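Local coordinates for protein GH3 beta-N-acetylglucosaminidase (Paenibacillaceae, PDB 6K5J) that hydrolyses beta-linked terminal N-acetylglucosamine residues from the non-reducing ends of glycosides, as a beta-N-acetylglucosaminidase of glycoside hydrolase family 3, at residues Arg91-Val99 with Ala117-Leu128; Pro136-Pro144 with Arg207-Phe216. All blocks are in the same frame, centred on the assembly; numbering follows the deposited sequence.

Contact 1: residues Arg91-Val99 with Ala117-Leu128; sequences RLENGVTVV and AAHIIGSELRAL
Glu-124 OE2 is gripped by two groups: the hydroxyl of Thr-97, whose OG1 donates to it at 2.6 Å, and the ammonium of Lys-361, which adds a salt bridge from helix 359-372. The contact lies in the TIM-barrel domain of family 3, where the loop after strand 79-81 packs along helix 111-127. The other carboxylate oxygen, Glu-124 OE1, accepts the backbone N-H of Thr-97 at 2.9 Å on its syn lone pair, with an N-H...O angle of 154°. Thr-97 thus holds both oxygens of one carboxylate, and the group's rotation is fixed. A water closes a further bridge, donating to Glu-124 OE1 at 2.6 Å and to Thr-97 O at 2.7 Å. The extended glutamate chain (chi2 -173°) carries the buried charge from the helix to the loop, where Lys-361 probably helps to stabilise it. With an alanine here, Thr-97 N and OG1 would probably lose these acceptors and Lys-361 this carboxylate partner.

Apolar contacts flank this polar centre. On the N-terminal side of the helix segment, Val-99 divides its two methyls: with CG1 anti to the backbone N (chi1 164°), that branch presses on Ala-117 CB at a tight 3.4 Å, while CG2 meets Ile-120 CG2 and Ile-121 CG1. The CG2 methyl of Ile-120 also lies against Thr-97 CB, the two side chains crossing at about a right angle. Farther back in the loop, a type II turn from Glu-93 to Val-96, with Gly-95 at positive phi, leads the chain up to the glutamate. At the far end of the contact from Val-99, Leu-92 and Leu-128 meet tip to tip, CD2 to CD1, at 3.7 Å.

Contact 2: residues Pro136-Pro144 with Arg207-Phe216; sequences PSLDINNNP and RLDRLELAPF
Leu-138, Ile-140 and Asn-142 face Arg-207, Leu-211, Pro-215 and Phe-216 across a buried interface of the family 3 TIM-barrel domain. It joins the loop after strand 132-133 to the break between helices 205-210 and 213-222. Leu-138 CB sits over one face of the Phe-216 ring in a CH-pi contact, 4.1 Å from the centroid and 18° off the normal, while its CD1 turns to Pro-215 O. Ile-140 drives CD1 into the break, 3.1 Å from Leu-211 O, with Leu-211 CG and Pro-215 CD beside it. Asn-142 CG stands between the backbone N and the carbonyl carbon (chi1 64°), which turns the amide toward Leu-211 CD2 and brings ND2 within 3.3 Å of Arg-207 NH2, the amide and guanidinium planes 88° apart. These two donors do not bond each other; both reach Asp-189 OD1, and ND2 also donates to Thr-534 O near the C terminus.

In the next shell, Glu-212 fixes the guanidinium side-on and in its plane: Arg-207 NE meets OE1 and NH2 meets OE2, the latter at 2.8 Å. A water donating to Leu-138 O and Glu-212 O ties the two backbones together. On the loop side, Asp-139 accepts from His-183 ND1 and His-187 N, within the KHFPGHG sequence characteristic of family 3 beta-N-acetylglucosaminidases, so these bonds probably help hold that active-site loop in place. Ser-137 steadies the same aspartate through an ST turn, taking Asp-139 N on its OG and donating to Asp-139 OD2 at 2.8 Å, from above the carboxylate plane.

From the N terminus, the chain passes strand 79-81 and enters the 91-99 loop; contact 1 then closes a short span holding helix 102-108 and the start of helix 111-127. Strand 132-133 follows, and contact 2 opens just after it, closing a longer span through helix 158-174 and strand 178-184. The two are in series, neither nested nor crossed, on opposite sides of the chain's centre, with centres about 26 Å apart. Helix 158-174 touches both, Ile-121 through Phe-172 and Ile-140 through Val-161. Each also meets chain from later in the sequence, contact 1 helix 359-372 and contact 2 the C-terminal end.

Contact 1: residues Arg91-Val99 with Ala117-Leu128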
ATOM      1  N   ARG A  91       4.524   2.304   6.520  1.00 20.17           N
ATOM      2  CA  ARG A  91       5.147   1.631   7.654  1.00 20.13           C
ATOM      3  C   ARG A  91       5.879   2.581   8.582  1.00 22.41           C
ATOM      4  O   ARG A  91       6.191   2.197   9.715  1.00 24.13           O
ATOM      5  CB  ARG A  91       6.144   0.568   7.177  1.00 21.62           C
ATOM      6  CG  ARG A  91       5.567  -0.398   6.195  1.00 19.73           C
ATOM      7  CD  ARG A  91       4.472  -1.217   6.828  1.00 22.05           C
ATOM      8  NE  ARG A  91       4.135  -2.320   5.947  1.00 22.85           N
ATOM      9  CZ  ARG A  91       2.928  -2.852   5.840  1.00 32.66           C
ATOM     10  NH1 ARG A  91       1.905  -2.401   6.570  1.00 27.22           N
ATOM     11  NH2 ARG A  91       2.752  -3.838   4.988  1.00 27.28           N
ATOM     12  N   LEU A  92       6.168   3.794   8.119  1.00 22.29           N
ATOM     13  CA  LEU A  92       6.833   4.818   8.911  1.00 23.15           C
ATOM     14  C   LEU A  92       6.148   6.147   8.642  1.00 21.48           C
ATOM     15  O   LEU A  92       6.039   6.564   7.489  1.00 21.66           O
ATOM     16  CB  LEU A  92       8.325   4.905   8.562  1.00 22.77           C
ATOM     17  CG  LEU A  92       9.077   6.034   9.280  1.00 21.27           C
ATOM     18  CD1 LEU A  92       9.091   5.807  10.794  1.00 18.78           C
ATOM     19  CD2 LEU A  92      10.488   6.157   8.728  1.00 21.40           C
ATOM     20  N   GLU A  93       5.690   6.805   9.707  1.00 19.92           N
ATOM     21  CA  GLU A  93       5.231   8.181   9.631  1.00 22.09           C
ATOM     22  C   GLU A  93       6.015   9.128  10.531  1.00 23.26           C
ATOM     23  O   GLU A  93       5.983  10.336  10.297  1.00 23.89           O
ATOM     24  CB  GLU A  93       3.737   8.274   9.992  1.00 27.28           C
ATOM     25  CG  GLU A  93       2.846   7.295   9.225  1.00 25.19           C
ATOM     26  CD  GLU A  93       2.922   5.881   9.775  1.00 28.14           C
ATOM     27  OE1 GLU A  93       2.959   4.923   8.974  1.00 29.67           O
ATOM     28  OE2 GLU A  93       2.970   5.715  11.010  1.00 27.91           O
ATOM     29  N   ASN A  94       6.737   8.617  11.526  1.00 23.58           N
ATOM     30  CA  ASN A  94       7.474   9.480  12.436  1.00 23.00           C
ATOM     31  C   ASN A  94       8.686  10.063  11.722  1.00 21.96           C
ATOM     32  O   ASN A  94       9.559   9.313  11.283  1.00 22.65           O
ATOM     33  CB  ASN A  94       7.919   8.691  13.667  1.00 22.13           C
ATOM     34  CG  ASN A  94       8.605   9.572  14.697  1.00 26.14           C
ATOM     35  OD1 ASN A  94       8.165  10.691  14.962  1.00 25.59           O
ATOM     36  ND2 ASN A  94       9.682   9.078  15.270  1.00 21.59           N
ATOM     37  N   GLY A  95       8.740  11.392  11.599  1.00 20.58           N
ATOM     38  CA  GLY A  95       9.893  12.034  11.002  1.00 22.60           C
ATOM     39  C   GLY A  95       9.936  12.042   9.491  1.00 22.08           C
ATOM     40  O   GLY A  95      10.964  12.426   8.921  1.00 19.47           O
ATOM     41  N   VAL A  96       8.866  11.614   8.820  1.00 20.11           N
ATOM     42  CA  VAL A  96       8.785  11.649   7.367  1.00 21.15           C
ATOM     43  C   VAL A  96       7.451  12.273   6.980  1.00 22.28           C
ATOM     44  O   VAL A  96       6.536  12.398   7.797  1.00 20.90           O
ATOM     45  CB  VAL A  96       8.940  10.252   6.721  1.00 20.38           C
ATOM     46  CG1 VAL A  96      10.245   9.607   7.179  1.00 19.70           C
ATOM     47  CG2 VAL A  96       7.756   9.362   7.073  1.00 22.93           C
ATOM     48  N   THR A  97       7.365  12.691   5.718  1.00 22.14           N
ATOM     49  CA  THR A  97       6.138  13.271   5.190  1.00 24.20           C
ATOM     50  C   THR A  97       5.085  12.189   5.029  1.00 22.60           C
ATOM     51  O   THR A  97       5.353  11.145   4.430  1.00 21.38           O
ATOM     52  CB  THR A  97       6.405  13.921   3.832  1.00 20.77           C
ATOM     53  OG1 THR A  97       7.509  14.823   3.942  1.00 22.14           O
ATOM     54  CG2 THR A  97       5.185  14.683   3.329  1.00 19.26           C
ATOM     55  N   VAL A  98       3.877  12.447   5.521  1.00 18.15           N
ATOM     56  CA  VAL A  98       2.746  11.566   5.253  1.00 20.40           C
ATOM     57  C   VAL A  98       2.155  12.017   3.921  1.00 24.33           C
ATOM     58  O   VAL A  98       1.620  13.121   3.804  1.00 25.28           O
ATOM     59  CB  VAL A  98       1.714  11.599   6.387  1.00 23.63           C
ATOM     60  CG1 VAL A  98       0.539  10.671   6.069  1.00 23.82           C
ATOM     61  CG2 VAL A  98       2.367  11.168   7.684  1.00 23.94           C
ATOM     62  N   VAL A  99       2.292  11.178   2.903  1.00 16.93           N
ATOM     63  CA  VAL A  99       1.969  11.533   1.529  1.00 20.41           C
ATOM     64  C   VAL A  99       0.578  10.979   1.221  1.00 20.80           C
ATOM     65  O   VAL A  99       0.248   9.887   1.696  1.00 23.60           O
ATOM     66  CB  VAL A  99       3.058  10.975   0.597  1.00 24.65           C
ATOM     67  CG1 VAL A  99       2.624  10.959  -0.827  1.00 23.19           C
ATOM     68  CG2 VAL A  99       4.365  11.777   0.786  1.00 21.26           C
ATOM     69  N   ALA A 117       4.162  13.134  -5.295  1.00 18.51           N
ATOM     70  CA  ALA A 117       3.935  12.321  -4.105  1.00 18.99           C
ATOM     71  C   ALA A 117       4.947  11.183  -4.023  1.00 21.07           C
ATOM     72  O   ALA A 117       5.568  10.953  -2.976  1.00 20.79           O
ATOM     73  CB  ALA A 117       2.504  11.793  -4.124  1.00 23.46           C
ATOM     74  N   ALA A 118       5.144  10.475  -5.133  1.00 17.37           N
ATOM     75  CA  ALA A 118       6.077   9.355  -5.144  1.00 19.23           C
ATOM     76  C   ALA A 118       7.509   9.830  -4.982  1.00 21.07           C
ATOM     77  O   ALA A 118       8.333   9.147  -4.356  1.00 19.10           O
ATOM     78  CB  ALA A 118       5.921   8.557  -6.440  1.00 17.43           C
ATOM     79  N   HIS A 119       7.835  10.994  -5.548  1.00 18.25           N
ATOM     80  CA  HIS A 119       9.205  11.489  -5.427  1.00 20.44           C
ATOM     81  C   HIS A 119       9.527  11.894  -3.991  1.00 17.97           C
ATOM     82  O   HIS A 119      10.657  11.707  -3.529  1.00 18.29           O
ATOM     83  CB  HIS A 119       9.438  12.659  -6.380  1.00 21.67           C
ATOM     84  CG  HIS A 119      10.879  13.058  -6.489  1.00 25.39           C
ATOM     85  ND1 HIS A 119      11.804  12.307  -7.183  1.00 30.04           N
ATOM     86  CD2 HIS A 119      11.554  14.120  -5.991  1.00 25.84           C
ATOM     87  CE1 HIS A 119      12.986  12.896  -7.116  1.00 28.17           C
ATOM     88  NE2 HIS A 119      12.863  13.995  -6.395  1.00 26.77           N
ATOM     89  N   ILE A 120       8.558  12.449  -3.267  1.00 19.49           N
ATOM     90  CA  ILE A 120       8.780  12.721  -1.849  1.00 18.91           C
ATOM     91  C   ILE A 120       9.014  11.418  -1.094  1.00 20.06           C
ATOM     92  O   ILE A 120       9.976  11.291  -0.325  1.00 19.08           O
ATOM     93  CB  ILE A 120       7.601  13.502  -1.248  1.00 20.52           C
ATOM     94  CG1 ILE A 120       7.604  14.953  -1.729  1.00 18.37           C
ATOM     95  CG2 ILE A 120       7.672  13.451   0.275  1.00 20.94           C
ATOM     96  CD1 ILE A 120       6.311  15.686  -1.365  1.00 20.68           C
ATOM     97  N   ILE A 121       8.125  10.436  -1.285  1.00 15.97           N
ATOM     98  CA  ILE A 121       8.315   9.142  -0.621  1.00 17.61           C
ATOM     99  C   ILE A 121       9.693   8.577  -0.945  1.00 18.35           C
ATOM    100  O   ILE A 121      10.427   8.123  -0.058  1.00 17.75           O
ATOM    101  CB  ILE A 121       7.213   8.144  -1.027  1.00 18.27           C
ATOM    102  CG1 ILE A 121       5.862   8.519  -0.399  1.00 17.25           C
ATOM    103  CG2 ILE A 121       7.617   6.713  -0.598  1.00 19.76           C
ATOM    104  CD1 ILE A 121       4.662   7.738  -1.010  1.00 21.17           C
ATOM    105  N   GLY A 122      10.047   8.568  -2.232  1.00 18.38           N
ATOM    106  CA  GLY A 122      11.289   7.931  -2.641  1.00 18.38           C
ATOM    107  C   GLY A 122      12.520   8.677  -2.159  1.00 17.23           C
ATOM    108  O   GLY A 122      13.530   8.064  -1.805  1.00 16.23           O
ATOM    109  N   SER A 123      12.457  10.010  -2.155  1.00 19.11           N
ATOM    110  CA  SER A 123      13.574  10.809  -1.660  1.00 20.18           C
ATOM    111  C   SER A 123      13.825  10.522  -0.194  1.00 22.16           C
ATOM    112  O   SER A 123      14.974  10.384   0.240  1.00 20.68           O
ATOM    113  CB  SER A 123      13.278  12.302  -1.838  1.00 21.23           C
ATOM    114  OG  SER A 123      13.415  12.664  -3.193  1.00 29.58           O
ATOM    115  N   GLU A 124      12.752  10.455   0.587  1.00 20.77           N
ATOM    116  CA  GLU A 124      12.901  10.202   2.009  1.00 19.01           C
ATOM    117  C   GLU A 124      13.338   8.762   2.266  1.00 20.00           C
ATOM    118  O   GLU A 124      14.192   8.516   3.125  1.00 20.61           O
ATOM    119  CB  GLU A 124      11.594  10.563   2.718  1.00 19.57           C
ATOM    120  CG  GLU A 124      11.233  12.052   2.482  1.00 22.69           C
ATOM    121  CD  GLU A 124      10.035  12.550   3.284  1.00 24.21           C
ATOM    122  OE1 GLU A 124       9.269  11.715   3.793  1.00 21.74           O
ATOM    123  OE2 GLU A 124       9.848  13.789   3.382  1.00 24.03           O
ATOM    124  N   LEU A 125      12.799   7.799   1.514  1.00 18.98           N
ATOM    125  CA  LEU A 125      13.242   6.418   1.692  1.00 19.78           C
ATOM    126  C   LEU A 125      14.730   6.286   1.401  1.00 19.78           C
ATOM    127  O   LEU A 125      15.473   5.656   2.166  1.00 19.62           O
ATOM    128  CB  LEU A 125      12.444   5.469   0.797  1.00 17.16           C
ATOM    129  CG  LEU A 125      10.969   5.210   1.124  1.00 17.93           C
ATOM    130  CD1 LEU A 125      10.360   4.228   0.114  1.00 19.84           C
ATOM    131  CD2 LEU A 125      10.783   4.709   2.553  1.00 18.36           C
ATOM    132  N   ARG A 126      15.185   6.868   0.289  1.00 20.25           N
ATOM    133  CA  ARG A 126      16.589   6.732  -0.092  1.00 22.42           C
ATOM    134  C   ARG A 126      17.505   7.356   0.954  1.00 21.07           C
ATOM    135  O   ARG A 126      18.584   6.821   1.249  1.00 21.03           O
ATOM    136  CB  ARG A 126      16.826   7.358  -1.467  1.00 23.34           C
ATOM    137  CG  ARG A 126      18.160   6.975  -2.123  1.00 22.64           C
ATOM    138  CD  ARG A 126      18.285   5.461  -2.309  1.00 31.53           C
ATOM    139  NE  ARG A 126      19.684   5.029  -2.330  1.00 35.31           N
ATOM    140  CZ  ARG A 126      20.279   4.416  -3.355  1.00 34.01           C
ATOM    141  NH1 ARG A 126      19.604   4.135  -4.459  1.00 26.15           N
ATOM    142  NH2 ARG A 126      21.562   4.082  -3.271  1.00 39.64           N
ATOM    143  N   ALA A 127      17.076   8.473   1.548  1.00 20.12           N
ATOM    144  CA  ALA A 127      17.831   9.078   2.642  1.00 22.68           C
ATOM    145  C   ALA A 127      17.946   8.147   3.839  1.00 24.36           C
ATOM    146  O   ALA A 127      18.873   8.300   4.643  1.00 23.24           O
ATOM    147  CB  ALA A 127      17.177  10.395   3.060  1.00 20.78           C
ATOM    148  N   LEU A 128      17.041   7.172   3.970  1.00 19.56           N
ATOM    149  CA  LEU A 128      17.102   6.207   5.054  1.00 17.29           C
ATOM    150  C   LEU A 128      17.815   4.917   4.657  1.00 21.42           C
ATOM    151  O   LEU A 128      17.792   3.952   5.426  1.00 20.75           O
ATOM    152  CB  LEU A 128      15.689   5.885   5.550  1.00 21.08           C
ATOM    153  CG  LEU A 128      14.831   7.082   5.965  1.00 24.79           C
ATOM    154  CD1 LEU A 128      13.509   6.598   6.557  1.00 22.40           C
ATOM    155  CD2 LEU A 128      15.555   7.969   6.961  1.00 24.23           C
TER
HETATM  156  O   HOH W   1       7.374  10.114   2.935  1.00 24.53           O

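Contact 2: residues Pro136-Pro144 with Arg207-Phe216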
ATOM      1  N   PRO A 136       4.255   1.354  -6.998  1.00 15.72           N
ATOM      2  CA  PRO A 136       2.837   1.555  -6.695  1.00 17.12           C
ATOM      3  C   PRO A 136       1.974   0.337  -7.019  1.00 21.01           C
ATOM      4  O   PRO A 136       2.310  -0.446  -7.909  1.00 16.81           O
ATOM      5  CB  PRO A 136       2.452   2.723  -7.608  1.00 17.57           C
ATOM      6  CG  PRO A 136       3.280   2.473  -8.850  1.00 19.31           C
ATOM      7  CD  PRO A 136       4.599   1.862  -8.342  1.00 15.71           C
ATOM      8  N   SER A 137       0.860   0.194  -6.307  1.00 16.22           N
ATOM      9  CA  SER A 137      -0.207  -0.658  -6.813  1.00 19.03           C
ATOM     10  C   SER A 137      -0.722  -0.113  -8.140  1.00 20.72           C
ATOM     11  O   SER A 137      -1.083   1.065  -8.239  1.00 18.30           O
ATOM     12  CB  SER A 137      -1.359  -0.729  -5.815  1.00 18.09           C
ATOM     13  OG  SER A 137      -2.515  -1.302  -6.420  1.00 17.65           O
ATOM     14  N   LEU A 138      -0.753  -0.975  -9.162  1.00 16.96           N
ATOM     15  CA  LEU A 138      -1.451  -0.708 -10.409  1.00 17.06           C
ATOM     16  C   LEU A 138      -2.759  -1.480 -10.489  1.00 17.18           C
ATOM     17  O   LEU A 138      -3.309  -1.661 -11.583  1.00 19.55           O
ATOM     18  CB  LEU A 138      -0.559  -1.046 -11.611  1.00 18.02           C
ATOM     19  CG  LEU A 138       0.722  -0.213 -11.731  1.00 17.51           C
ATOM     20  CD1 LEU A 138       1.421  -0.527 -13.062  1.00 17.87           C
ATOM     21  CD2 LEU A 138       0.409   1.285 -11.622  1.00 16.47           C
ATOM     22  N   ASP A 139      -3.259  -1.954  -9.352  1.00 17.42           N
ATOM     23  CA  ASP A 139      -4.555  -2.614  -9.344  1.00 17.24           C
ATOM     24  C   ASP A 139      -5.654  -1.603  -9.651  1.00 20.74           C
ATOM     25  O   ASP A 139      -5.576  -0.432  -9.267  1.00 18.81           O
ATOM     26  CB  ASP A 139      -4.797  -3.296  -7.999  1.00 17.85           C
ATOM     27  CG  ASP A 139      -3.651  -4.223  -7.598  1.00 20.23           C
ATOM     28  OD1 ASP A 139      -3.346  -5.172  -8.357  1.00 19.05           O
ATOM     29  OD2 ASP A 139      -3.055  -4.006  -6.523  1.00 18.76           O
ATOM     30  N   ILE A 140      -6.673  -2.060 -10.375  1.00 17.91           N
ATOM     31  CA  ILE A 140      -7.786  -1.221 -10.808  1.00 18.02           C
ATOM     32  C   ILE A 140      -9.004  -1.666 -10.011  1.00 18.81           C
ATOM     33  O   ILE A 140      -9.542  -2.759 -10.239  1.00 18.50           O
ATOM     34  CB  ILE A 140      -8.036  -1.333 -12.323  1.00 17.73           C
ATOM     35  CG1 ILE A 140      -6.801  -0.903 -13.118  1.00 18.06           C
ATOM     36  CG2 ILE A 140      -9.232  -0.469 -12.740  1.00 18.06           C
ATOM     37  CD1 ILE A 140      -6.752  -1.482 -14.549  1.00 21.02           C
ATOM     38  N   ASN A 141      -9.437  -0.834  -9.061  1.00 16.65           N
ATOM     39  CA  ASN A 141     -10.495  -1.221  -8.123  1.00 16.97           C
ATOM     40  C   ASN A 141     -11.859  -0.964  -8.762  1.00 20.77           C
ATOM     41  O   ASN A 141     -12.566  -0.003  -8.454  1.00 22.47           O
ATOM     42  CB  ASN A 141     -10.350  -0.473  -6.804  1.00 20.63           C
ATOM     43  CG  ASN A 141     -11.016  -1.195  -5.652  1.00 20.65           C
ATOM     44  OD1 ASN A 141     -10.402  -2.037  -4.991  1.00 20.15           O
ATOM     45  ND2 ASN A 141     -12.279  -0.866  -5.396  1.00 19.54           N
ATOM     46  N   ASN A 142     -12.211  -1.845  -9.699  1.00 20.03           N
ATOM     47  CA  ASN A 142     -13.498  -1.805 -10.387  1.00 22.39           C
ATOM     48  C   ASN A 142     -14.584  -2.558  -9.627  1.00 22.60           C
ATOM     49  O   ASN A 142     -15.729  -2.602 -10.089  1.00 21.49           O
ATOM     50  CB  ASN A 142     -13.361  -2.408 -11.784  1.00 21.08           C
ATOM     51  CG  ASN A 142     -13.001  -3.864 -11.727  1.00 24.12           C
ATOM     52  OD1 ASN A 142     -11.946  -4.221 -11.215  1.00 24.22           O
ATOM     53  ND2 ASN A 142     -13.897  -4.725 -12.196  1.00 29.61           N
ATOM     54  N   ASN A 143     -14.241  -3.172  -8.502  1.00 19.67           N
ATOM     55  CA  ASN A 143     -15.201  -3.869  -7.647  1.00 18.31           C
ATOM     56  C   ASN A 143     -15.285  -3.159  -6.304  1.00 17.69           C
ATOM     57  O   ASN A 143     -14.327  -3.235  -5.513  1.00 19.04           O
ATOM     58  CB  ASN A 143     -14.780  -5.324  -7.447  1.00 19.50           C
ATOM     59  CG  ASN A 143     -15.716  -6.083  -6.527  1.00 25.29           C
ATOM     60  OD1 ASN A 143     -16.777  -5.582  -6.138  1.00 22.71           O
ATOM     61  ND2 ASN A 143     -15.342  -7.309  -6.197  1.00 27.64           N
ATOM     62  N   PRO A 144     -16.395  -2.490  -5.977  1.00 21.53           N
ATOM     63  CA  PRO A 144     -16.443  -1.740  -4.708  1.00 16.69           C
ATOM     64  C   PRO A 144     -16.354  -2.632  -3.483  1.00 20.56           C
ATOM     65  O   PRO A 144     -15.945  -2.151  -2.417  1.00 20.62           O
ATOM     66  CB  PRO A 144     -17.787  -0.992  -4.781  1.00 18.03           C
ATOM     67  CG  PRO A 144     -18.629  -1.794  -5.751  1.00 19.53           C
ATOM     68  CD  PRO A 144     -17.658  -2.410  -6.737  1.00 19.38           C
ATOM     69  N   ARG A 207     -11.155  -9.102 -21.490  1.00 25.32           N
ATOM     70  CA  ARG A 207     -11.343  -8.171 -20.392  1.00 26.14           C
ATOM     71  C   ARG A 207     -10.017  -7.892 -19.695  1.00 24.82           C
ATOM     72  O   ARG A 207      -9.709  -6.736 -19.381  1.00 23.22           O
ATOM     73  CB  ARG A 207     -12.404  -8.725 -19.439  1.00 29.16           C
ATOM     74  CG  ARG A 207     -12.162  -8.440 -17.988  1.00 35.48           C
ATOM     75  CD  ARG A 207     -12.365  -6.986 -17.599  1.00 28.26           C
ATOM     76  NE  ARG A 207     -12.003  -6.910 -16.193  1.00 30.65           N
ATOM     77  CZ  ARG A 207     -12.865  -7.085 -15.201  1.00 28.47           C
ATOM     78  NH1 ARG A 207     -14.156  -7.274 -15.463  1.00 24.66           N
ATOM     79  NH2 ARG A 207     -12.437  -7.042 -13.949  1.00 28.80           N
ATOM     80  N   LEU A 208      -9.194  -8.934 -19.492  1.00 21.84           N
ATOM     81  CA  LEU A 208      -7.883  -8.724 -18.884  1.00 21.56           C
ATOM     82  C   LEU A 208      -7.019  -7.812 -19.747  1.00 21.68           C
ATOM     83  O   LEU A 208      -6.282  -6.970 -19.222  1.00 18.81           O
ATOM     84  CB  LEU A 208      -7.180 -10.069 -18.650  1.00 20.97           C
ATOM     85  CG  LEU A 208      -7.895 -11.085 -17.749  1.00 23.05           C
ATOM     86  CD1 LEU A 208      -7.090 -12.380 -17.614  1.00 21.10           C
ATOM     87  CD2 LEU A 208      -8.188 -10.478 -16.366  1.00 22.89           C
ATOM     88  N   ASP A 209      -7.097  -7.963 -21.076  1.00 20.54           N
ATOM     89  CA  ASP A 209      -6.280  -7.140 -21.966  1.00 20.13           C
ATOM     90  C   ASP A 209      -6.673  -5.669 -21.894  1.00 21.53           C
ATOM     91  O   ASP A 209      -5.811  -4.786 -21.984  1.00 22.23           O
ATOM     92  CB  ASP A 209      -6.407  -7.620 -23.416  1.00 22.39           C
ATOM     93  CG  ASP A 209      -5.681  -8.920 -23.670  1.00 27.54           C
ATOM     94  OD1 ASP A 209      -4.811  -9.295 -22.864  1.00 26.11           O
ATOM     95  OD2 ASP A 209      -5.989  -9.572 -24.687  1.00 25.08           O
ATOM     96  N   ARG A 210      -7.959  -5.381 -21.760  1.00 20.84           N
ATOM     97  CA  ARG A 210      -8.388  -3.990 -21.795  1.00 24.64           C
ATOM     98  C   ARG A 210      -8.411  -3.337 -20.422  1.00 24.17           C
ATOM     99  O   ARG A 210      -8.418  -2.103 -20.337  1.00 23.43           O
ATOM    100  CB  ARG A 210      -9.771  -3.871 -22.427  1.00 22.44           C
ATOM    101  CG  ARG A 210     -10.904  -4.300 -21.542  1.00 26.84           C
ATOM    102  CD  ARG A 210     -12.252  -4.014 -22.204  1.00 28.30           C
ATOM    103  NE  ARG A 210     -13.216  -5.049 -21.859  1.00 31.66           N
ATOM    104  CZ  ARG A 210     -13.968  -5.035 -20.767  1.00 37.91           C
ATOM    105  NH1 ARG A 210     -13.888  -4.018 -19.911  1.00 34.52           N
ATOM    106  NH2 ARG A 210     -14.803  -6.036 -20.533  1.00 38.24           N
ATOM    107  N   LEU A 211      -8.426  -4.124 -19.355  1.00 21.88           N
ATOM    108  CA  LEU A 211      -8.510  -3.543 -18.021  1.00 20.24           C
ATOM    109  C   LEU A 211      -7.267  -3.899 -17.207  1.00 19.41           C
ATOM    110  O   LEU A 211      -6.302  -3.126 -17.194  1.00 21.48           O
ATOM    111  CB  LEU A 211      -9.793  -4.004 -17.323  1.00 19.13           C
ATOM    112  CG  LEU A 211     -10.105  -3.167 -16.070  1.00 22.41           C
ATOM    113  CD1 LEU A 211     -10.388  -1.724 -16.457  1.00 20.76           C
ATOM    114  CD2 LEU A 211     -11.263  -3.755 -15.270  1.00 23.67           C
ATOM    115  N   GLU A 212      -7.272  -5.082 -16.578  1.00 20.46           N
ATOM    116  CA  GLU A 212      -6.233  -5.488 -15.625  1.00 19.31           C
ATOM    117  C   GLU A 212      -4.818  -5.233 -16.146  1.00 20.83           C
ATOM    118  O   GLU A 212      -3.995  -4.612 -15.466  1.00 18.51           O
ATOM    119  CB  GLU A 212      -6.399  -6.976 -15.289  1.00 22.46           C
ATOM    120  CG  GLU A 212      -7.368  -7.294 -14.135  1.00 20.65           C
ATOM    121  CD  GLU A 212      -8.846  -7.155 -14.507  1.00 25.66           C
ATOM    122  OE1 GLU A 212      -9.165  -6.964 -15.698  1.00 22.30           O
ATOM    123  OE2 GLU A 212      -9.701  -7.246 -13.596  1.00 25.80           O
ATOM    124  N   LEU A 213      -4.511  -5.720 -17.351  1.00 19.59           N
ATOM    125  CA  LEU A 213      -3.136  -5.692 -17.855  1.00 22.21           C
ATOM    126  C   LEU A 213      -2.677  -4.311 -18.321  1.00 20.61           C
ATOM    127  O   LEU A 213      -1.464  -4.068 -18.381  1.00 20.16           O
ATOM    128  CB  LEU A 213      -2.989  -6.690 -19.014  1.00 18.24           C
ATOM    129  CG  LEU A 213      -3.069  -8.165 -18.591  1.00 23.59           C
ATOM    130  CD1 LEU A 213      -3.194  -9.080 -19.812  1.00 23.39           C
ATOM    131  CD2 LEU A 213      -1.854  -8.557 -17.756  1.00 22.47           C
ATOM    132  N   ALA A 214      -3.609  -3.418 -18.659  1.00 20.26           N
ATOM    133  CA  ALA A 214      -3.246  -2.179 -19.350  1.00 18.72           C
ATOM    134  C   ALA A 214      -2.253  -1.315 -18.576  1.00 21.43           C
ATOM    135  O   ALA A 214      -1.263  -0.866 -19.178  1.00 21.49           O
ATOM    136  CB  ALA A 214      -4.521  -1.395 -19.705  1.00 21.06           C
ATOM    137  N   PRO A 215      -2.439  -1.029 -17.282  1.00 21.28           N
ATOM    138  CA  PRO A 215      -1.439  -0.189 -16.601  1.00 21.34           C
ATOM    139  C   PRO A 215      -0.095  -0.877 -16.443  1.00 20.61           C
ATOM    140  O   PRO A 215       0.940  -0.197 -16.496  1.00 19.22           O
ATOM    141  CB  PRO A 215      -2.094   0.129 -15.245  1.00 19.19           C
ATOM    142  CG  PRO A 215      -3.092  -0.942 -15.044  1.00 20.99           C
ATOM    143  CD  PRO A 215      -3.586  -1.333 -16.411  1.00 20.43           C
ATOM    144  N   PHE A 216      -0.073  -2.207 -16.277  1.00 20.01           N
ATOM    145  CA  PHE A 216       1.207  -2.910 -16.228  1.00 20.80           C
ATOM    146  C   PHE A 216       1.958  -2.791 -17.553  1.00 19.14           C
ATOM    147  O   PHE A 216       3.176  -2.586 -17.559  1.00 18.21           O
ATOM    148  CB  PHE A 216       0.994  -4.379 -15.858  1.00 18.78           C
ATOM    149  CG  PHE A 216       0.510  -4.576 -14.446  1.00 20.13           C
ATOM    150  CD1 PHE A 216       1.388  -4.462 -13.378  1.00 17.03           C
ATOM    151  CD2 PHE A 216      -0.826  -4.863 -14.187  1.00 17.12           C
ATOM    152  CE1 PHE A 216       0.946  -4.639 -12.067  1.00 17.58           C
ATOM    153  CE2 PHE A 216      -1.273  -5.049 -12.877  1.00 18.25           C
ATOM    154  CZ  PHE A 216      -0.383  -4.947 -11.822  1.00 14.89           C
TER
HETATM  155  O   HOH W   2      -4.595  -3.928 -12.879  1.00 19.55           O